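Local coordinates for protein phospholipase C-beta (PLC-beta) (Sepia officinalis, PDB 3QR0) that is a multidomain protein of the phospholipase C-beta family that combines PH, EF-hand, TIM-barrel and C2 domains and binds a calcium ion, at residues Ala189-Ser192 / Lys193-Lys197; Glu166-Asn170 / Lys171-Lys175; Glu156-Tyr159 / Phe160-Thr164; Phe661-Asp664 / Lys665-Ser669. All coordinates share one frame; numbering follows the deposited sequence.

In the fold
Interactions 3, 2 and 1 follow one another through an EF-hand domain, and interaction 4 lies in a loop of the C2 domain. Helix 151-165 carries interaction 3 and leads into the loop of interaction 2, with centres about 11 Å apart; there Arg-161 NH2 and Glu-166 OE2 form a salt bridge of 3.1 Å. Helix 174-181 follows, and its first residue packs on the helix of interaction 1, Val-174 CG1 lying 3.8 Å from Leu-195 CD1. Interaction 4 comes within about 6 Å of interactions 1 and 3 (nearest atoms) without touching either. The calcium ion is held elsewhere, by Asn-339, Glu-368, Asp-370 and Glu-417 in the TIM-barrel part.

Interaction 1. Residues Ala189-Ser192 / Lys193-Lys197; sequences ARIS and KALEK
Ile-191 and Leu-195, one turn apart on helix 185-198 of the EF-hand domain, form the tightly packed side of this contact. Their side chains lie next to each other and point the same way, Ile-191 CG2 meeting Leu-195 CD1 at 4.1 Å. Ile-191 turns CG2 anti to its backbone N, whereas Leu-195 folds CG back beside its own N (chi1 -64°), over the carbonyl of the preceding turn. Branched and apolar, the pair suits a buried surface: it faces helices 174-181 and 215-225, where Leu-181, Leu-225 and Phe-221 are neighbours. Ala-194 is small enough to bring the backbone close to Phe-221 and Ala-224.

The other side is looser and exposed. Here Ala-189 takes part through its carbonyl, Lys-193 through CB and CG, and Glu-196 through CB, and the long chain of Lys-193, bent at chi2 and chi3, carries its charge away. Regular backbone bonds cross both sides, from Lys-193 N to Ala-189 O (3.0 Å) as from Leu-195 N to Ile-191 O (3.0 Å). Ser-192 OG returns to Arg-188 O one turn back, while Lys-193 CG rests 3.2 Å from Ala-189 O.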
loop_
_atom_site.group_PDB
_atom_site.type_symbol
_atom_site.label_atom_id
_atom_site.label_comp_id
_atom_site.label_asym_id
_atom_site.label_seq_id
_atom_site.Cartn_x
_atom_site.Cartn_y
_atom_site.Cartn_z
ATOM N N ALA A 189 -13.324 -24.880 21.073
ATOM C CA ALA A 189 -13.018 -26.187 21.656
ATOM C C ALA A 189 -11.585 -26.612 21.328
ATOM O O ALA A 189 -10.893 -27.175 22.180
ATOM C CB ALA A 189 -14.011 -27.240 21.163
ATOM N N ARG A 190 -11.149 -26.348 20.095
ATOM C CA ARG A 190 -9.770 -26.639 19.686
ATOM C C ARG A 190 -8.788 -25.842 20.538
ATOM O O ARG A 190 -7.788 -26.380 21.019
ATOM C CB ARG A 190 -9.547 -26.310 18.207
ATOM C CG ARG A 190 -10.253 -27.246 17.235
ATOM C CD ARG A 190 -9.924 -26.889 15.787
ATOM N NE ARG A 190 -8.507 -27.093 15.483
ATOM C CZ ARG A 190 -7.924 -26.792 14.324
ATOM N NH1 ARG A 190 -8.624 -26.261 13.328
ATOM N NH2 ARG A 190 -6.625 -27.024 14.160
ATOM N N ILE A 191 -9.093 -24.562 20.727
ATOM C CA ILE A 191 -8.266 -23.683 21.545
ATOM C C ILE A 191 -8.142 -24.215 22.975
ATOM O O ILE A 191 -7.039 -24.301 23.508
ATOM C CB ILE A 191 -8.807 -22.233 21.533
ATOM C CG1 ILE A 191 -8.557 -21.595 20.161
ATOM C CG2 ILE A 191 -8.155 -21.404 22.630
ATOM C CD1 ILE A 191 -9.389 -20.361 19.893
ATOM N N SER A 192 -9.266 -24.597 23.581
ATOM C CA SER A 192 -9.255 -25.167 24.936
ATOM C C SER A 192 -8.400 -26.438 25.022
ATOM O O SER A 192 -7.602 -26.595 25.949
ATOM C CB SER A 192 -10.680 -25.473 25.406
ATOM O OG SER A 192 -11.420 -24.277 25.574
ATOM N N LYS A 193 -8.578 -27.336 24.055
ATOM C CA LYS A 193 -7.803 -28.576 23.989
ATOM C C LYS A 193 -6.306 -28.289 23.864
ATOM O O LYS A 193 -5.487 -28.959 24.494
ATOM C CB LYS A 193 -8.266 -29.431 22.803
ATOM C CG LYS A 193 -9.684 -29.988 22.937
ATOM C CD LYS A 193 -9.709 -31.379 23.564
ATOM C CE LYS A 193 -9.327 -32.460 22.556
ATOM N NZ LYS A 193 -9.631 -33.828 23.061
ATOM N N ALA A 194 -5.956 -27.290 23.053
ATOM C CA ALA A 194 -4.557 -26.902 22.857
ATOM C C ALA A 194 -3.944 -26.339 24.139
ATOM O O ALA A 194 -2.807 -26.653 24.474
ATOM C CB ALA A 194 -4.435 -25.888 21.720
ATOM N N LEU A 195 -4.704 -25.509 24.851
ATOM C CA LEU A 195 -4.263 -24.968 26.141
ATOM C C LEU A 195 -4.038 -26.103 27.138
ATOM O O LEU A 195 -3.073 -26.089 27.904
ATOM C CB LEU A 195 -5.297 -23.984 26.702
ATOM C CG LEU A 195 -5.559 -22.697 25.910
ATOM C CD1 LEU A 195 -6.787 -21.978 26.458
ATOM C CD2 LEU A 195 -4.348 -21.776 25.922
ATOM N N GLU A 196 -4.936 -27.085 27.113
ATOM C CA GLU A 196 -4.831 -28.258 27.978
ATOM C C GLU A 196 -3.566 -29.058 27.672
ATOM O O GLU A 196 -2.825 -29.421 28.580
ATOM C CB GLU A 196 -6.070 -29.144 27.822
ATOM C CG GLU A 196 -6.278 -30.143 28.948
ATOM C CD GLU A 196 -7.582 -30.912 28.808
ATOM O OE1 GLU A 196 -8.094 -31.030 27.670
ATOM O OE2 GLU A 196 -8.099 -31.400 29.836
ATOM N N LYS A 197 -3.318 -29.312 26.388
ATOM C CA LYS A 197 -2.142 -30.072 25.948
ATOM C C LYS A 197 -0.820 -29.438 26.394
ATOM O O LYS A 197 0.144 -30.144 26.687
ATOM C CB LYS A 197 -2.153 -30.218 24.423
ATOM C CG LYS A 197 -1.055 -31.108 23.868
ATOM C CD LYS A 197 -1.334 -31.484 22.422
ATOM C CE LYS A 197 -0.345 -32.522 21.911
ATOM N NZ LYS A 197 -0.708 -32.999 20.547
#

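Interaction 2. Residues Glu166-Asn170 / Lys171-Lys175; sequences EMEKN and KIPVK
Glu-168 and Lys-171 face each other across a beta-turn with Lys-169 and Asn-170 at its corners, close to type I', and the hydrogen bonding of the contact is theirs. Glu-168 N donates to Lys-171 O over 2.8 Å; the N-H points straight at the oxygen (180°) and lies in the carbonyl plane. The return bond, Lys-171 N to Glu-168 O at 3.3 Å, is weak and bent to 125°. Lys-169 and Asn-170 both take positive phi values, the left-handed backbone region, which asparagine adopts more readily than most residues. Their polar side chains suit the exposed bend.

Lys-171 O also receives Met-167 CA as a C-H...O contact at 3.5 Å. Separately, Pro-173 CD packs against Glu-166 O at 3.3 Å. The proline ring restricts phi at the N-cap position of helix 174-181; proline is tolerated there because no helix bond calls for its missing N-H.

The apolar part is small. Met-167 sends CG out anti to its backbone N (chi1 -169°), bringing CG past Lys-171 O and SD to within 4.2 Å of Ile-172 CD1. Flexible methionine and branched isoleucine thus line the inner side, near Leu-210 and Phe-213. The carboxylate of Glu-166 is occupied beyond the segments, OE1 pairing with Lys-179 and OE2 with Arg-161.

Ile-172 also pairs through its backbone with Ile-208 of strand 207-209, giving the short antiparallel link between two adjoining loops that is characteristic of paired EF-hands.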
loop_
_atom_site.group_PDB
_atom_site.type_symbol
_atom_site.label_atom_id
_atom_site.label_comp_id
_atom_site.label_asym_id
_atom_site.label_seq_id
_atom_site.Cartn_x
_atom_site.Cartn_y
_atom_site.Cartn_z
ATOM N N GLU A 166 -5.302 -7.298 27.485
ATOM C CA GLU A 166 -6.270 -8.235 28.069
ATOM C C GLU A 166 -5.906 -8.720 29.467
ATOM O O GLU A 166 -6.702 -9.410 30.104
ATOM C CB GLU A 166 -6.435 -9.458 27.164
ATOM C CG GLU A 166 -6.794 -9.132 25.722
ATOM C CD GLU A 166 -8.106 -8.384 25.593
ATOM O OE1 GLU A 166 -9.001 -8.595 26.438
ATOM O OE2 GLU A 166 -8.240 -7.591 24.638
ATOM N N MET A 167 -4.713 -8.374 29.944
ATOM C CA MET A 167 -4.236 -8.892 31.223
ATOM C C MET A 167 -5.005 -8.269 32.386
ATOM O O MET A 167 -5.254 -7.061 32.404
ATOM C CB MET A 167 -2.733 -8.654 31.383
ATOM C CG MET A 167 -2.130 -9.402 32.562
ATOM S SD MET A 167 -0.355 -9.646 32.414
ATOM C CE MET A 167 0.252 -7.985 32.726
ATOM N N GLU A 168 -5.377 -9.116 33.346
ATOM C CA GLU A 168 -6.183 -8.718 34.502
ATOM C C GLU A 168 -5.518 -9.212 35.782
ATOM O O GLU A 168 -5.601 -10.397 36.108
ATOM C CB GLU A 168 -7.595 -9.310 34.381
ATOM C CG GLU A 168 -8.526 -9.034 35.569
ATOM C CD GLU A 168 -9.910 -9.652 35.397
ATOM O OE1 GLU A 168 -10.094 -10.476 34.467
ATOM O OE2 GLU A 168 -10.814 -9.318 36.197
ATOM N N LYS A 169 -4.857 -8.298 36.492
ATOM C CA LYS A 169 -4.181 -8.603 37.758
ATOM C C LYS A 169 -3.118 -9.683 37.558
ATOM O O LYS A 169 -3.158 -10.744 38.184
ATOM C CB LYS A 169 -5.200 -9.000 38.837
ATOM C CG LYS A 169 -6.412 -8.073 38.875
ATOM C CD LYS A 169 -7.095 -8.043 40.229
ATOM C CE LYS A 169 -8.251 -7.046 40.233
ATOM N NZ LYS A 169 -8.615 -6.612 41.610
ATOM N N ASN A 170 -2.179 -9.387 36.661
ATOM C CA ASN A 170 -1.094 -10.298 36.292
ATOM C C ASN A 170 -1.568 -11.693 35.864
ATOM O O ASN A 170 -0.879 -12.690 36.086
ATOM C CB ASN A 170 -0.069 -10.393 37.434
ATOM C CG ASN A 170 0.610 -9.062 37.723
ATOM O OD1 ASN A 170 0.920 -8.295 36.808
ATOM N ND2 ASN A 170 0.851 -8.786 39.001
ATOM N N LYS A 171 -2.740 -11.753 35.237
ATOM C CA LYS A 171 -3.296 -13.014 34.756
ATOM C C LYS A 171 -3.956 -12.818 33.396
ATOM O O LYS A 171 -4.579 -11.785 33.142
ATOM C CB LYS A 171 -4.316 -13.576 35.747
ATOM C CG LYS A 171 -3.718 -14.031 37.069
ATOM C CD LYS A 171 -4.787 -14.495 38.046
ATOM C CE LYS A 171 -4.165 -15.161 39.264
ATOM N NZ LYS A 171 -5.189 -15.634 40.238
ATOM N N ILE A 172 -3.815 -13.822 32.534
ATOM C CA ILE A 172 -4.400 -13.798 31.200
ATOM C C ILE A 172 -5.651 -14.674 31.200
ATOM O O ILE A 172 -5.548 -15.892 31.323
ATOM C CB ILE A 172 -3.411 -14.327 30.134
ATOM C CG1 ILE A 172 -2.168 -13.432 30.043
ATOM C CG2 ILE A 172 -4.089 -14.398 28.769
ATOM C CD1 ILE A 172 -1.182 -13.591 31.190
ATOM N N PRO A 173 -6.840 -14.061 31.071
ATOM C CA PRO A 173 -8.051 -14.885 31.073
ATOM C C PRO A 173 -8.170 -15.747 29.812
ATOM O O PRO A 173 -7.854 -15.281 28.714
ATOM C CB PRO A 173 -9.193 -13.863 31.168
ATOM C CG PRO A 173 -8.617 -12.560 30.782
ATOM C CD PRO A 173 -7.129 -12.622 30.939
ATOM N N VAL A 174 -8.596 -16.999 29.983
ATOM C CA VAL A 174 -8.802 -17.910 28.854
ATOM C C VAL A 174 -9.849 -17.332 27.907
ATOM O O VAL A 174 -9.730 -17.446 26.690
ATOM C CB VAL A 174 -9.256 -19.315 29.321
ATOM C CG1 VAL A 174 -9.657 -20.179 28.122
ATOM C CG2 VAL A 174 -8.160 -19.992 30.133
ATOM N N LYS A 175 -10.873 -16.713 28.491
ATOM C CA LYS A 175 -11.891 -15.967 27.751
ATOM C C LYS A 175 -11.275 -14.991 26.733
ATOM O O LYS A 175 -11.775 -14.855 25.614
ATOM C CB LYS A 175 -12.772 -15.207 28.752
ATOM C CG LYS A 175 -13.921 -14.419 28.159
ATOM C CD LYS A 175 -14.866 -13.954 29.261
ATOM C CE LYS A 175 -15.975 -13.077 28.723
ATOM N NZ LYS A 175 -17.008 -12.804 29.767
#

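Interaction 3. Residues Glu156-Tyr159 / Phe160-Thr164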
loop_
_atom_site.group_PDB
_atom_site.type_symbol
_atom_site.label_atom_id
_atom_site.label_comp_id
_atom_site.label_asym_id
_atom_site.label_seq_id
_atom_site.Cartn_x
_atom_site.Cartn_y
_atom_site.Cartn_z
ATOM N N GLU A 156 3.458 -12.808 17.954
ATOM C CA GLU A 156 3.985 -11.990 19.045
ATOM C C GLU A 156 3.097 -10.765 19.334
ATOM O O GLU A 156 2.930 -10.381 20.488
ATOM C CB GLU A 156 5.422 -11.551 18.740
ATOM C CG GLU A 156 6.134 -10.894 19.914
ATOM C CD GLU A 156 7.507 -10.352 19.548
ATOM O OE1 GLU A 156 7.659 -9.765 18.455
ATOM O OE2 GLU A 156 8.432 -10.495 20.367
ATOM N N LYS A 157 2.539 -10.159 18.291
ATOM C CA LYS A 157 1.555 -9.080 18.449
ATOM C C LYS A 157 0.351 -9.531 19.284
ATOM O O LYS A 157 -0.067 -8.837 20.218
ATOM C CB LYS A 157 1.083 -8.583 17.082
ATOM C CG LYS A 157 -0.031 -7.552 17.135
ATOM C CD LYS A 157 -0.149 -6.790 15.822
ATOM C CE LYS A 157 -1.400 -5.922 15.797
ATOM N NZ LYS A 157 -1.456 -5.060 14.580
ATOM N N LEU A 158 -0.192 -10.697 18.945
ATOM C CA LEU A 158 -1.270 -11.303 19.720
ATOM C C LEU A 158 -0.823 -11.557 21.160
ATOM O O LEU A 158 -1.588 -11.318 22.104
ATOM C CB LEU A 158 -1.729 -12.615 19.069
ATOM C CG LEU A 158 -2.809 -13.424 19.789
ATOM C CD1 LEU A 158 -4.076 -12.595 19.968
ATOM C CD2 LEU A 158 -3.107 -14.707 19.033
ATOM N N TYR A 159 0.407 -12.048 21.324
ATOM C CA TYR A 159 0.973 -12.286 22.653
ATOM C C TYR A 159 0.995 -10.999 23.478
ATOM O O TYR A 159 0.624 -11.001 24.654
ATOM C CB TYR A 159 2.392 -12.871 22.558
ATOM C CG TYR A 159 3.076 -13.029 23.897
ATOM C CD1 TYR A 159 2.840 -14.144 24.688
ATOM C CD2 TYR A 159 3.946 -12.053 24.381
ATOM C CE1 TYR A 159 3.456 -14.293 25.929
ATOM C CE2 TYR A 159 4.572 -12.191 25.622
ATOM C CZ TYR A 159 4.320 -13.314 26.387
ATOM O OH TYR A 159 4.925 -13.466 27.610
ATOM N N PHE A 160 1.433 -9.905 22.864
ATOM C CA PHE A 160 1.487 -8.624 23.570
ATOM C C PHE A 160 0.105 -8.043 23.845
ATOM O O PHE A 160 -0.090 -7.365 24.861
ATOM C CB PHE A 160 2.380 -7.622 22.842
ATOM C CG PHE A 160 3.818 -7.724 23.239
ATOM C CD1 PHE A 160 4.677 -8.595 22.579
ATOM C CD2 PHE A 160 4.308 -6.984 24.306
ATOM C CE1 PHE A 160 6.009 -8.707 22.953
ATOM C CE2 PHE A 160 5.646 -7.088 24.685
ATOM C CZ PHE A 160 6.494 -7.954 24.008
ATOM N N ARG A 161 -0.858 -8.323 22.972
ATOM C CA ARG A 161 -2.234 -7.957 23.257
ATOM C C ARG A 161 -2.705 -8.675 24.524
ATOM O O ARG A 161 -3.258 -8.051 25.435
ATOM C CB ARG A 161 -3.172 -8.289 22.098
ATOM C CG ARG A 161 -4.513 -7.610 22.269
ATOM C CD ARG A 161 -5.563 -8.084 21.308
ATOM N NE ARG A 161 -6.901 -7.824 21.842
ATOM C CZ ARG A 161 -8.022 -7.806 21.126
ATOM N NH1 ARG A 161 -8.000 -8.013 19.813
ATOM N NH2 ARG A 161 -9.177 -7.564 21.733
ATOM N N LEU A 162 -2.466 -9.981 24.580
ATOM C CA LEU A 162 -2.907 -10.798 25.707
ATOM C C LEU A 162 -2.256 -10.414 27.039
ATOM O O LEU A 162 -2.914 -10.463 28.082
ATOM C CB LEU A 162 -2.674 -12.284 25.414
ATOM C CG LEU A 162 -3.585 -12.866 24.328
ATOM C CD1 LEU A 162 -3.152 -14.273 23.970
ATOM C CD2 LEU A 162 -5.051 -12.854 24.771
ATOM N N THR A 163 -0.980 -10.034 27.003
ATOM C CA THR A 163 -0.229 -9.731 28.223
ATOM C C THR A 163 -0.219 -8.242 28.609
ATOM O O THR A 163 0.340 -7.882 29.641
ATOM C CB THR A 163 1.226 -10.233 28.124
ATOM O OG1 THR A 163 1.908 -9.570 27.047
ATOM C CG2 THR A 163 1.248 -11.739 27.905
ATOM N N THR A 164 -0.825 -7.382 27.792
ATOM C CA THR A 164 -0.935 -5.959 28.136
ATOM C C THR A 164 -2.388 -5.496 28.121
ATOM O O THR A 164 -2.909 -5.071 29.147
ATOM C CB THR A 164 -0.074 -5.066 27.209
ATOM O OG1 THR A 164 -0.626 -5.055 25.886
ATOM C CG2 THR A 164 1.360 -5.574 27.161
#
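Tyr-159 reaches Phe-160 and Thr-163 along helix 151-165, meeting a different group at each step of its side chain. CB lies 3.1 Å from Phe-160 N, as the next residue in a helix must. CG stands anti to the backbone N (chi1 175°), which swings the ring out alongside the following turn. Of the ring atoms, CD2 approaches Phe-160 CD1 at 4.0 Å. Taken whole, the two rings are T-shaped, the edge of Tyr-159 directed at the face of Phe-160, with planes at 83° and centroids 5.7 Å apart. Farther out, CE1 and CZ pass under the methyl of Thr-163, CZ to CG2 being 3.8 Å. That methyl lies over one face of the ring, 18° off its normal, in a CH-pi contact. At the tip, OH hydrogen-bonds to Phe-213 O, and the ring of Phe-213 lies almost parallel to that of Tyr-159.

Phe-160 is also flanked by Glu-156, whose CG lies 3.7 Å from Phe-160 CE1. The glutamate chain runs alongside the ring with OE2 still near CE1, while OE1 hydrogen-bonds to a bound glycerol, probably from the crystallisation liquor. On the buried side Leu-158 CG and Leu-162 CD1 pack at 4.3 Å, towards Phe-218 of helix 215-225.

Tyrosine suits its place because its edge is turned to the face of Phe-160, its own face receives the methyl of Thr-163, and its hydroxyl takes the polar partner; that bond, with the packing on the ring, probably helps to hold the ring in place.

Interaction 4. Residues Phe661-Asp664 / Lys665-Ser669; sequences FLSD and KQISS
Ser-663 OG reaches round the bend to Lys-665 N, accepting a nearly straight hydrogen bond of 3.1 Å (N-H...O 171°). The hydroxyl can do this because chi1 of 176° sets OG anti to the backbone N and beside the carbonyl carbon, facing the chain that follows. A serine oxygen bonded to the N-H two residues on makes an ST turn, and serine, with its polar atom one bond beyond CB, has the right length for it. Lys-665 takes the crowded position, CG between its own N and carbonyl carbon (chi1 50°), which brings CG to 3.3 Å from Ser-663 OG; beyond CG the chain runs out extended. Its ammonium remains 6.5 Å from Asp-664 OD1, too far for a salt bridge.

The turn belongs to the loop that carries the C2 domain from strand 650-660 of one antiparallel sheet to strand 669-676 of the other. Asp-664 O accepts from Ser-182 OG, so the bend also touches the EF-hand region.

Ile-667 likewise has CG1 between N and carbonyl carbon, with CG2 beside the N. Its side chain points back toward Leu-662 and Ser-663: CG2 lies 3.7 Å from Ser-663 OG, and CD1 sits 4.0 Å from Ser-663 CB and 4.2 Å from Leu-662 CB. Beta-branched isoleucine suits this buried inner side of the bend, since both branches find a partner. Leu-662 folds CG beside its backbone N and extends CD1 to 3.6 Å from Ser-669 OG, a hydroxyl whose hydrogen-bond partner is Tyr-701 OH.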
loop_
_atom_site.group_PDB
_atom_site.type_symbol
_atom_site.label_atom_id
_atom_site.label_comp_id
_atom_site.label_asym_id
_atom_site.label_seq_id
_atom_site.Cartn_x
_atom_site.Cartn_y
_atom_site.Cartn_z
ATOM N N PHE A 661 -5.478 -18.773 9.895
ATOM C CA PHE A 661 -6.227 -17.694 10.532
ATOM C C PHE A 661 -6.910 -16.774 9.538
ATOM O O PHE A 661 -6.821 -15.556 9.649
ATOM C CB PHE A 661 -5.312 -16.883 11.451
ATOM C CG PHE A 661 -4.637 -17.704 12.500
ATOM C CD1 PHE A 661 -5.373 -18.286 13.517
ATOM C CD2 PHE A 661 -3.264 -17.891 12.476
ATOM C CE1 PHE A 661 -4.752 -19.047 14.495
ATOM C CE2 PHE A 661 -2.638 -18.641 13.451
ATOM C CZ PHE A 661 -3.383 -19.224 14.460
ATOM N N LEU A 662 -7.587 -17.363 8.561
ATOM C CA LEU A 662 -8.320 -16.575 7.576
ATOM C C LEU A 662 -9.521 -15.867 8.190
ATOM O O LEU A 662 -9.910 -14.802 7.722
ATOM C CB LEU A 662 -8.785 -17.448 6.412
ATOM C CG LEU A 662 -7.685 -17.994 5.507
ATOM C CD1 LEU A 662 -8.325 -18.757 4.358
ATOM C CD2 LEU A 662 -6.776 -16.876 4.983
ATOM N N SER A 663 -10.107 -16.455 9.233
ATOM C CA SER A 663 -11.340 -15.924 9.804
ATOM C C SER A 663 -11.600 -16.389 11.234
ATOM O O SER A 663 -11.090 -17.426 11.672
ATOM C CB SER A 663 -12.522 -16.326 8.918
ATOM O OG SER A 663 -13.744 -15.899 9.486
ATOM N N ASP A 664 -12.426 -15.620 11.941
ATOM C CA ASP A 664 -12.859 -15.974 13.297
ATOM C C ASP A 664 -14.066 -16.927 13.302
ATOM O O ASP A 664 -14.531 -17.338 14.369
ATOM C CB ASP A 664 -13.152 -14.712 14.132
ATOM C CG ASP A 664 -14.001 -13.684 13.391
ATOM O OD1 ASP A 664 -14.824 -14.073 12.536
ATOM O OD2 ASP A 664 -13.838 -12.475 13.668
ATOM N N LYS A 665 -14.565 -17.272 12.114
ATOM C CA LYS A 665 -15.635 -18.263 11.962
ATOM C C LYS A 665 -15.226 -19.334 10.952
ATOM O O LYS A 665 -14.239 -19.175 10.235
ATOM C CB LYS A 665 -16.953 -17.594 11.545
ATOM C CG LYS A 665 -16.845 -16.636 10.358
ATOM C CD LYS A 665 -18.206 -16.061 9.970
ATOM C CE LYS A 665 -18.107 -15.165 8.732
ATOM N NZ LYS A 665 -19.431 -14.991 8.055
ATOM N N GLN A 666 -15.979 -20.431 10.914
ATOM C CA GLN A 666 -15.694 -21.532 9.991
ATOM C C GLN A 666 -16.174 -21.188 8.588
ATOM O O GLN A 666 -17.338 -21.417 8.255
ATOM C CB GLN A 666 -16.348 -22.842 10.458
ATOM C CG GLN A 666 -15.535 -23.605 11.491
ATOM C CD GLN A 666 -16.087 -24.990 11.777
ATOM O OE1 GLN A 666 -17.249 -25.286 11.490
ATOM N NE2 GLN A 666 -15.250 -25.850 12.344
ATOM N N ILE A 667 -15.272 -20.650 7.772
ATOM C CA ILE A 667 -15.575 -20.308 6.381
ATOM C C ILE A 667 -15.062 -21.377 5.418
ATOM O O ILE A 667 -14.231 -22.213 5.782
ATOM C CB ILE A 667 -14.962 -18.940 5.973
ATOM C CG1 ILE A 667 -13.433 -18.954 6.100
ATOM C CG2 ILE A 667 -15.547 -17.823 6.824
ATOM C CD1 ILE A 667 -12.742 -17.914 5.251
ATOM N N SER A 668 -15.581 -21.347 4.196
ATOM C CA SER A 668 -15.037 -22.124 3.090
ATOM C C SER A 668 -14.247 -21.152 2.219
ATOM O O SER A 668 -14.719 -20.049 1.951
ATOM C CB SER A 668 -16.160 -22.776 2.286
ATOM O OG SER A 668 -16.940 -23.625 3.113
ATOM N N SER A 669 -13.047 -21.539 1.799
ATOM C CA SER A 669 -12.160 -20.618 1.085
ATOM C C SER A 669 -11.464 -21.237 -0.114
ATOM O O SER A 669 -11.362 -22.457 -0.235
ATOM C CB SER A 669 -11.094 -20.073 2.033
ATOM O OG SER A 669 -10.164 -21.080 2.391
#